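Local coordinates for protein Aac(6')-ib (Escherichia coli, PDB 2BUE) that probably transfers the acetyl group of acetyl-coenzyme A to the 6'-amino group of aminoglycosides, so conferring antibiotic resistance, and binds coenzyme A with ribostamycin, at residues A37-W42 with A62-Q67; T79-M84 with R137-L142. The protein carries 2 engineered substitutions. All blocks are in the same frame, centred on the assembly; numbering follows the deposited sequence. Where two conformers were deposited one is given.

Contact 1: residues A37-W42 with A62-Q67; sequences AMLYEW and ADVQEQ
V64 drives its branched side chain into the backbone and side-chain surface of L39 and Y40, joining two helices that the chain of this GNAT acetyltransferase fold forms between strands 26-30 and 78-85. The pairing of helices 36-43 and 61-68 illustrates how one small beta-branched residue can let two helices come together: the CA atoms of Y40 and V64 are only 5.9 Å apart, with the valine side chain fitted against Y40 at that point. The two methyls of V64 divide the work. CG1, placed anti to the backbone N (chi1 174°), meets the tip of L39, with 4.0 Å between V64 CG1 and L39 CD2, while also lying against the backbone N of Y40. CG2, on the N side of the same fork, rests on the base of the tyrosine, 3.9 Å from Y40 CA.

L39 meets V64 at a slant, through one methyl of each, CD2 and CG1. L39 also packs on M31, on Y92 of strand 88-97 and on Y68, which lines the ribostamycin pocket; its own side chain is about 8 Å from the bound ribostamycin, a second-layer position. Y40 lies nearer the surface and meets the valine at roughly a right angle. Its ring, swung anti to the backbone N with chi1 at 160°, offers no face to V64, and the Y40 side chain also packs on L61. The valine in turn packs on P59, just ahead of its own helix. The contact is purely apolar, and V64 CG2 sits near the plane of the Y40 ring, at its edge, 4.2 Å from Y40 CD1.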
ATOM      1  N   ALA A  37       5.179  -3.707  17.547  1.00 12.53           N
ATOM      2  CA  ALA A  37       4.184  -4.351  18.441  1.00 13.60           C
ATOM      3  C   ALA A  37       2.755  -3.997  18.036  1.00 13.35           C
ATOM      4  O   ALA A  37       1.863  -4.887  17.966  1.00 13.25           O
ATOM      5  CB  ALA A  37       4.438  -3.952  19.910  1.00 14.25           C
ATOM      6  N   MET A  38       2.554  -2.704  17.754  1.00 13.53           N
ATOM      7  CA  MET A  38       1.266  -2.188  17.272  1.00 13.66           C
ATOM      8  C   MET A  38       0.873  -2.822  15.934  1.00 12.45           C
ATOM      9  O   MET A  38      -0.262  -3.287  15.762  1.00 11.75           O
ATOM     10  CB  MET A  38       1.322  -0.663  17.152  1.00 13.99           C
ATOM     11  CG  MET A  38       0.040  -0.047  16.595  1.00 14.41           C
ATOM     12  SD  MET A  38       0.184   1.747  16.461  1.00 17.51           S
ATOM     13  CE  MET A  38       1.373   1.958  15.148  1.00 18.82           C
ATOM     14  N   LEU A  39       1.808  -2.874  14.994  1.00 11.22           N
ATOM     15  CA  LEU A  39       1.544  -3.523  13.697  1.00 10.39           C
ATOM     16  C   LEU A  39       1.151  -5.011  13.868  1.00 10.66           C
ATOM     17  O   LEU A  39       0.209  -5.497  13.228  1.00 10.03           O
ATOM     18  CB  LEU A  39       2.748  -3.341  12.765  1.00 10.66           C
ATOM     19  CG  LEU A  39       2.574  -3.950  11.376  1.00 10.01           C
ATOM     20  CD1 LEU A  39       1.414  -3.240  10.638  1.00  9.35           C
ATOM     21  CD2 LEU A  39       3.918  -3.862  10.629  1.00 10.53           C
ATOM     22  N   TYR A  40       1.848  -5.707  14.763  1.00 10.49           N
ATOM     23  CA  TYR A  40       1.512  -7.100  15.094  1.00 11.17           C
ATOM     24  C   TYR A  40       0.050  -7.215  15.554  1.00 11.14           C
ATOM     25  O   TYR A  40      -0.716  -8.050  15.046  1.00 10.87           O
ATOM     26  CB  TYR A  40       2.497  -7.627  16.152  1.00 11.48           C
ATOM     27  CG  TYR A  40       1.986  -8.835  16.908  1.00 11.53           C
ATOM     28  CD1 TYR A  40       1.839 -10.080  16.277  1.00 10.48           C
ATOM     29  CD2 TYR A  40       1.622  -8.721  18.247  1.00 11.53           C
ATOM     30  CE1 TYR A  40       1.350 -11.186  16.996  1.00 11.96           C
ATOM     31  CE2 TYR A  40       1.154  -9.819  18.972  1.00 11.70           C
ATOM     32  CZ  TYR A  40       1.022 -11.039  18.347  1.00 12.09           C
ATOM     33  OH  TYR A  40       0.550 -12.123  19.041  1.00 11.91           O
ATOM     34  N   GLU A  41      -0.344  -6.363  16.500  1.00 11.23           N
ATOM     35  CA  GLU A  41      -1.732  -6.336  16.939  1.00 11.66           C
ATOM     36  C   GLU A  41      -2.680  -6.148  15.734  1.00 11.37           C
ATOM     37  O   GLU A  41      -3.623  -6.935  15.555  1.00 11.44           O
ATOM     38  CB  GLU A  41      -1.967  -5.272  18.011  1.00 12.36           C
ATOM     39  CG  GLU A  41      -3.425  -5.236  18.412  1.00 12.46           C
ATOM     40  CD  GLU A  41      -3.740  -4.280  19.554  1.00 15.81           C
ATOM     41  OE1 GLU A  41      -2.829  -3.593  20.062  1.00 15.62           O
ATOM     42  OE2 GLU A  41      -4.944  -4.243  19.921  1.00 15.67           O
ATOM     43  N   TRP A  42      -2.409  -5.122  14.918  1.00 11.65           N
ATOM     44  CA  TRP A  42      -3.218  -4.847  13.715  1.00 11.62           C
ATOM     45  C   TRP A  42      -3.338  -6.037  12.766  1.00 11.36           C
ATOM     46  O   TRP A  42      -4.446  -6.355  12.294  1.00 12.73           O
ATOM     47  CB  TRP A  42      -2.639  -3.656  12.948  1.00 11.31           C
ATOM     48  CG  TRP A  42      -2.762  -2.343  13.658  1.00 11.62           C
ATOM     49  CD1 TRP A  42      -3.428  -2.081  14.829  1.00 12.27           C
ATOM     50  CD2 TRP A  42      -2.220  -1.103  13.206  1.00 11.88           C
ATOM     51  NE1 TRP A  42      -3.322  -0.733  15.139  1.00 13.35           N
ATOM     52  CE2 TRP A  42      -2.586  -0.113  14.152  1.00 12.69           C
ATOM     53  CE3 TRP A  42      -1.453  -0.733  12.082  1.00 12.50           C
ATOM     54  CZ2 TRP A  42      -2.218   1.242  14.007  1.00 12.89           C
ATOM     55  CZ3 TRP A  42      -1.082   0.616  11.933  1.00 12.58           C
ATOM     56  CH2 TRP A  42      -1.481   1.589  12.891  1.00 12.82           C
ATOM     57  N   ALA A  62       7.123 -12.390  16.630  1.00 12.00           N
ATOM     58  CA  ALA A  62       8.460 -12.617  16.038  1.00 13.20           C
ATOM     59  C   ALA A  62       8.430 -12.477  14.514  1.00 13.14           C
ATOM     60  O   ALA A  62       9.347 -11.877  13.924  1.00 13.46           O
ATOM     61  CB  ALA A  62       8.997 -14.000  16.415  1.00 13.75           C
ATOM     62  N   ASP A  63       7.409 -13.053  13.878  1.00 12.53           N
ATOM     63  CA  ASP A  63       7.227 -12.911  12.413  1.00 13.32           C
ATOM     64  C   ASP A  63       7.218 -11.439  12.026  1.00 13.53           C
ATOM     65  O   ASP A  63       7.940 -11.010  11.102  1.00 13.43           O
ATOM     66  CB  ASP A  63       5.911 -13.528  11.953  1.00 12.89           C
ATOM     67  CG  ASP A  63       5.918 -15.047  11.961  1.00 14.20           C
ATOM     68  OD1 ASP A  63       7.018 -15.654  12.019  1.00 16.06           O
ATOM     69  OD2 ASP A  63       4.801 -15.614  11.905  1.00 15.99           O
ATOM     70  N   VAL A  64       6.419 -10.649  12.739  1.00 13.28           N
ATOM     71  CA  VAL A  64       6.274  -9.230  12.375  1.00 13.60           C
ATOM     72  C   VAL A  64       7.586  -8.494  12.642  1.00 14.23           C
ATOM     73  O   VAL A  64       8.018  -7.646  11.843  1.00 14.78           O
ATOM     74  CB  VAL A  64       5.086  -8.558  13.102  1.00 13.58           C
ATOM     75  CG1 VAL A  64       5.049  -7.038  12.811  1.00 13.63           C
ATOM     76  CG2 VAL A  64       3.763  -9.185  12.689  1.00 11.70           C
ATOM     77  N   GLN A  65       8.229  -8.807  13.767  1.00 14.28           N
ATOM     78  CA  GLN A  65       9.532  -8.221  14.070  1.00 15.71           C
ATOM     79  C   GLN A  65      10.601  -8.536  13.025  1.00 16.55           C
ATOM     80  O   GLN A  65      11.413  -7.658  12.701  1.00 18.31           O
ATOM     81  CB  GLN A  65      10.005  -8.625  15.469  1.00 14.71           C
ATOM     82  CG  GLN A  65       9.151  -7.998  16.567  1.00 15.43           C
ATOM     83  CD  GLN A  65       9.411  -8.632  17.931  1.00 15.76           C
ATOM     84  OE1 GLN A  65       9.769  -9.819  18.019  1.00 15.97           O
ATOM     85  NE2 GLN A  65       9.229  -7.850  18.991  1.00 16.36           N
ATOM     86  N   GLU A  66      10.605  -9.773  12.533  1.00 16.77           N
ATOM     87  CA  GLU A  66      11.592 -10.247  11.555  1.00 17.88           C
ATOM     88  C   GLU A  66      11.323  -9.760  10.140  1.00 17.75           C
ATOM     89  O   GLU A  66      12.270  -9.588   9.355  1.00 18.78           O
ATOM     90  CB  GLU A  66      11.640 -11.776  11.553  1.00 18.42           C
ATOM     91  CG  GLU A  66      12.170 -12.325  12.863  1.00 20.79           C
ATOM     92  CD  GLU A  66      12.045 -13.839  13.000  1.00 26.53           C
ATOM     93  OE1 GLU A  66      11.512 -14.516  12.087  1.00 28.21           O
ATOM     94  OE2 GLU A  66      12.508 -14.350  14.046  1.00 31.26           O
ATOM     95  N   GLN A  67      10.053  -9.558   9.813  1.00 15.67           N
ATOM     96  CA  GLN A  67       9.635  -9.292   8.435  1.00 15.65           C
ATOM     97  C   GLN A  67       9.370  -7.822   8.149  1.00 14.19           C
ATOM     98  O   GLN A  67       9.541  -7.373   6.999  1.00 14.05           O
ATOM     99  CB  GLN A  67       8.397 -10.112   8.082  1.00 15.84           C
ATOM    100  CG  GLN A  67       8.735 -11.603   8.005  1.00 20.94           C
ATOM    101  CD  GLN A  67       7.533 -12.504   7.932  1.00 25.43           C
ATOM    102  OE1 GLN A  67       6.521 -12.177   7.307  1.00 28.86           O
ATOM    103  NE2 GLN A  67       7.642 -13.667   8.567  1.00 26.67           N
TER

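Contact 2: residues T79-M84 with R137-L142; sequences TPYIAM and RALVEL
L139 reaches from helix 131-144 to the ring of Y81 on strand 78-85. This helix packs on the GNAT sheet; it starts just after G128 and G130, which together with its own G132 bind coenzyme A, and further along it turns L139 and L142 to the sheet. L139 comes first. Its CB does not aim straight at the strand, but with CG anti to the backbone N (chi1 -168°) the branch bends over, and L139 CD1 lies 3.7 Å from Y81 CE2. The methyl meets the ring obliquely. L139 also packs on A93 of strand 88-97, and its side chain comes within about 5 Å of that of Q119, a coenzyme A-binding residue. L142, one helical turn on, follows as a looser partner: in one of its two conformers, L142 CD2 stands 4.1 Å from Y81 OH, a separation to be read with caution.

Y81 itself is buried, and its hydroxyl hydrogen-bonds S95 OG on the adjoining strand 88-97. With its polar end engaged within the sheet, the tyrosine can meet the helix through the carbon flank of its ring, by dispersion and exclusion of water.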
ATOM      1  N   THR A  79       9.332   0.430   1.636  1.00  8.98           N
ATOM      2  CA  THR A  79       9.325   1.482   2.655  1.00  9.85           C
ATOM      3  C   THR A  79       8.000   1.489   3.406  1.00  9.63           C
ATOM      4  O   THR A  79       6.939   1.674   2.788  1.00  9.10           O
ATOM      5  CB  THR A  79       9.555   2.874   2.008  1.00  9.72           C
ATOM      6  OG1 THR A  79      10.792   2.868   1.286  1.00 10.50           O
ATOM      7  CG2 THR A  79       9.557   3.984   3.055  1.00 11.11           C
ATOM      8  N   PRO A  80       8.050   1.271   4.735  1.00  9.43           N
ATOM      9  CA  PRO A  80       6.837   1.243   5.563  1.00  9.82           C
ATOM     10  C   PRO A  80       6.453   2.590   6.151  1.00  9.80           C
ATOM     11  O   PRO A  80       7.335   3.360   6.605  1.00 10.19           O
ATOM     12  CB  PRO A  80       7.206   0.260   6.690  1.00  9.26           C
ATOM     13  CG  PRO A  80       8.704   0.511   6.922  1.00 10.11           C
ATOM     14  CD  PRO A  80       9.264   0.952   5.531  1.00  9.91           C
ATOM     15  N   TYR A  81       5.144   2.857   6.169  1.00  9.53           N
ATOM     16  CA  TYR A  81       4.580   4.081   6.745  1.00  9.67           C
ATOM     17  C   TYR A  81       3.482   3.771   7.764  1.00 10.34           C
ATOM     18  O   TYR A  81       2.804   2.738   7.656  1.00  9.92           O
ATOM     19  CB  TYR A  81       3.927   4.958   5.660  1.00  9.80           C
ATOM     20  CG  TYR A  81       4.784   5.177   4.452  1.00 11.03           C
ATOM     21  CD1 TYR A  81       5.764   6.172   4.437  1.00 12.01           C
ATOM     22  CD2 TYR A  81       4.623   4.376   3.323  1.00  9.73           C
ATOM     23  CE1 TYR A  81       6.580   6.355   3.304  1.00 11.58           C
ATOM     24  CE2 TYR A  81       5.415   4.539   2.177  1.00  9.98           C
ATOM     25  CZ  TYR A  81       6.403   5.526   2.186  1.00 11.33           C
ATOM     26  OH  TYR A  81       7.164   5.707   1.055  1.00 10.89           O
ATOM     27  N   ILE A  82       3.301   4.685   8.715  1.00 10.60           N
ATOM     28  CA  ILE A  82       2.124   4.701   9.564  1.00 10.92           C
ATOM     29  C   ILE A  82       1.260   5.887   9.139  1.00 11.98           C
ATOM     30  O   ILE A  82       1.758   7.017   9.012  1.00 12.99           O
ATOM     31  CB  ILE A  82       2.464   4.763  11.087  1.00 10.05           C
ATOM     32  CG1 ILE A  82       3.295   3.534  11.490  1.00 11.58           C
ATOM     33  CG2 ILE A  82       1.141   4.888  11.896  1.00 11.60           C
ATOM     34  CD1 ILE A  82       2.568   2.178  11.350  1.00 14.78           C
ATOM     35  N   ALA A  83      -0.016   5.603   8.890  1.00 12.68           N
ATOM     36  CA  ALA A  83      -1.006   6.629   8.579  1.00 13.31           C
ATOM     37  C   ALA A  83      -1.533   7.227   9.868  1.00 14.43           C
ATOM     38  O   ALA A  83      -1.916   6.489  10.803  1.00 14.62           O
ATOM     39  CB  ALA A  83      -2.142   6.036   7.766  1.00 14.10           C
ATOM     40  N   MET A  84      -1.574   8.562   9.898  1.00 15.05           N
ATOM     41  CA  MET A  84      -1.993   9.319  11.086  1.00 16.87           C
ATOM     42  C   MET A  84      -3.227  10.177  10.809  1.00 17.85           C
ATOM     43  O   MET A  84      -3.349  10.758   9.734  1.00 18.89           O
ATOM     44  CB  MET A  84      -0.864  10.255  11.531  1.00 17.11           C
ATOM     45  CG  MET A  84       0.472   9.581  11.795  1.00 18.07           C
ATOM     46  SD  MET A  84       0.420   8.513  13.241  1.00 18.84           S
ATOM     47  CE  MET A  84       0.057   9.723  14.536  1.00 20.43           C
ATOM     48  N   ARG A 137      -4.718   8.648  -1.468  1.00 11.46           N
ATOM     49  CA  ARG A 137      -4.400   9.940  -2.097  0.50 11.89           C
ATOM     50  C   ARG A 137      -3.122  10.559  -1.503  1.00 11.88           C
ATOM     51  O   ARG A 137      -2.275  11.083  -2.227  1.00 11.81           O
ATOM     52  CB  ARG A 137      -5.591  10.895  -1.992  0.50 11.90           C
ATOM     53  CG  ARG A 137      -6.762  10.481  -2.873  0.50 12.46           C
ATOM     54  CD  ARG A 137      -7.924  11.439  -2.736  0.50 13.18           C
ATOM     55  NE  ARG A 137      -9.005  11.084  -3.646  0.50 14.77           N
ATOM     56  CZ  ARG A 137     -10.266  11.480  -3.510  0.50 16.19           C
ATOM     57  NH1 ARG A 137     -10.620  12.257  -2.494  0.50 16.67           N
ATOM     58  NH2 ARG A 137     -11.179  11.090  -4.379  0.50 16.64           N
ATOM     59  N   ALA A 138      -2.975  10.474  -0.182  1.00 11.67           N
ATOM     60  CA  ALA A 138      -1.789  11.018   0.500  1.00 11.18           C
ATOM     61  C   ALA A 138      -0.510  10.280   0.092  1.00 11.60           C
ATOM     62  O   ALA A 138       0.550  10.901  -0.144  1.00 10.98           O
ATOM     63  CB  ALA A 138      -1.987  10.977   2.019  1.00 12.09           C
ATOM     64  N   LEU A 139      -0.625   8.958  -0.041  1.00 10.95           N
ATOM     65  CA  LEU A 139       0.507   8.144  -0.471  1.00 11.33           C
ATOM     66  C   LEU A 139       0.896   8.427  -1.924  1.00 10.51           C
ATOM     67  O   LEU A 139       2.073   8.532  -2.240  1.00  9.81           O
ATOM     68  CB  LEU A 139       0.185   6.661  -0.260  1.00 12.68           C
ATOM     69  CG  LEU A 139       1.394   5.726  -0.395  1.00 14.65           C
ATOM     70  CD1 LEU A 139       2.678   6.222   0.308  1.00 15.06           C
ATOM     71  CD2 LEU A 139       1.056   4.331   0.105  1.00 15.12           C
ATOM     72  N   VAL A 140      -0.106   8.580  -2.788  1.00  9.35           N
ATOM     73  CA  VAL A 140       0.136   8.899  -4.193  1.00  9.73           C
ATOM     74  C   VAL A 140       0.839  10.258  -4.302  1.00  8.95           C
ATOM     75  O   VAL A 140       1.808  10.397  -5.034  1.00  8.84           O
ATOM     76  CB  VAL A 140      -1.189   8.891  -4.996  1.00 10.17           C
ATOM     77  CG1 VAL A 140      -1.042   9.567  -6.369  1.00 10.83           C
ATOM     78  CG2 VAL A 140      -1.678   7.439  -5.188  1.00 10.06           C
ATOM     79  N   GLU A 141       0.328  11.246  -3.580  1.00  9.21           N
ATOM     80  CA  GLU A 141       0.963  12.584  -3.585  1.00  9.57           C
ATOM     81  C   GLU A 141       2.424  12.521  -3.098  1.00  8.94           C
ATOM     82  O   GLU A 141       3.336  13.077  -3.753  1.00 10.47           O
ATOM     83  CB  GLU A 141       0.140  13.577  -2.764  1.00 10.79           C
ATOM     84  CG  GLU A 141       0.708  15.006  -2.839  1.00 11.99           C
ATOM     85  CD  GLU A 141      -0.229  16.031  -2.266  1.00 16.83           C
ATOM     86  OE1 GLU A 141      -1.438  15.997  -2.579  1.00 20.35           O
ATOM     87  OE2 GLU A 141       0.248  16.866  -1.477  1.00 21.06           O
ATOM     88  N   LEU A 142       2.659  11.806  -1.989  1.00  8.87           N
ATOM     89  CA  LEU A 142       4.001  11.635  -1.455  0.50  8.81           C
ATOM     90  C   LEU A 142       4.938  11.068  -2.529  1.00  8.38           C
ATOM     91  O   LEU A 142       6.024  11.618  -2.798  1.00  8.25           O
ATOM     92  CB  LEU A 142       3.934  10.714  -0.224  0.50  9.34           C
ATOM     93  CG  LEU A 142       5.200  10.446   0.593  0.50 10.00           C
ATOM     94  CD1 LEU A 142       4.790   9.928   1.972  0.50  9.60           C
ATOM     95  CD2 LEU A 142       6.078   9.434  -0.107  0.50 11.36           C
TER

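From the N terminus, the chain leaves strand 26-30 and forms helix 36-43; contact 1 then closes a loop of 19 residues by bringing helix 61-68 back against it. Only afterwards does contact 2 open, on strand 78-85, and it closes 52 residues later on helix 131-144, after strands 88-97 and 114-121 have been laid down. The two loops are therefore in series, neither nested nor crossed. They meet at strand 78-85: I82 CD1 lies 4.0 Å from M38 CE of contact 1, whereas the preceding Y81 turns to the other side of the sheet. Helices thus pack on both faces of that strand, in the layered manner of the GNAT fold.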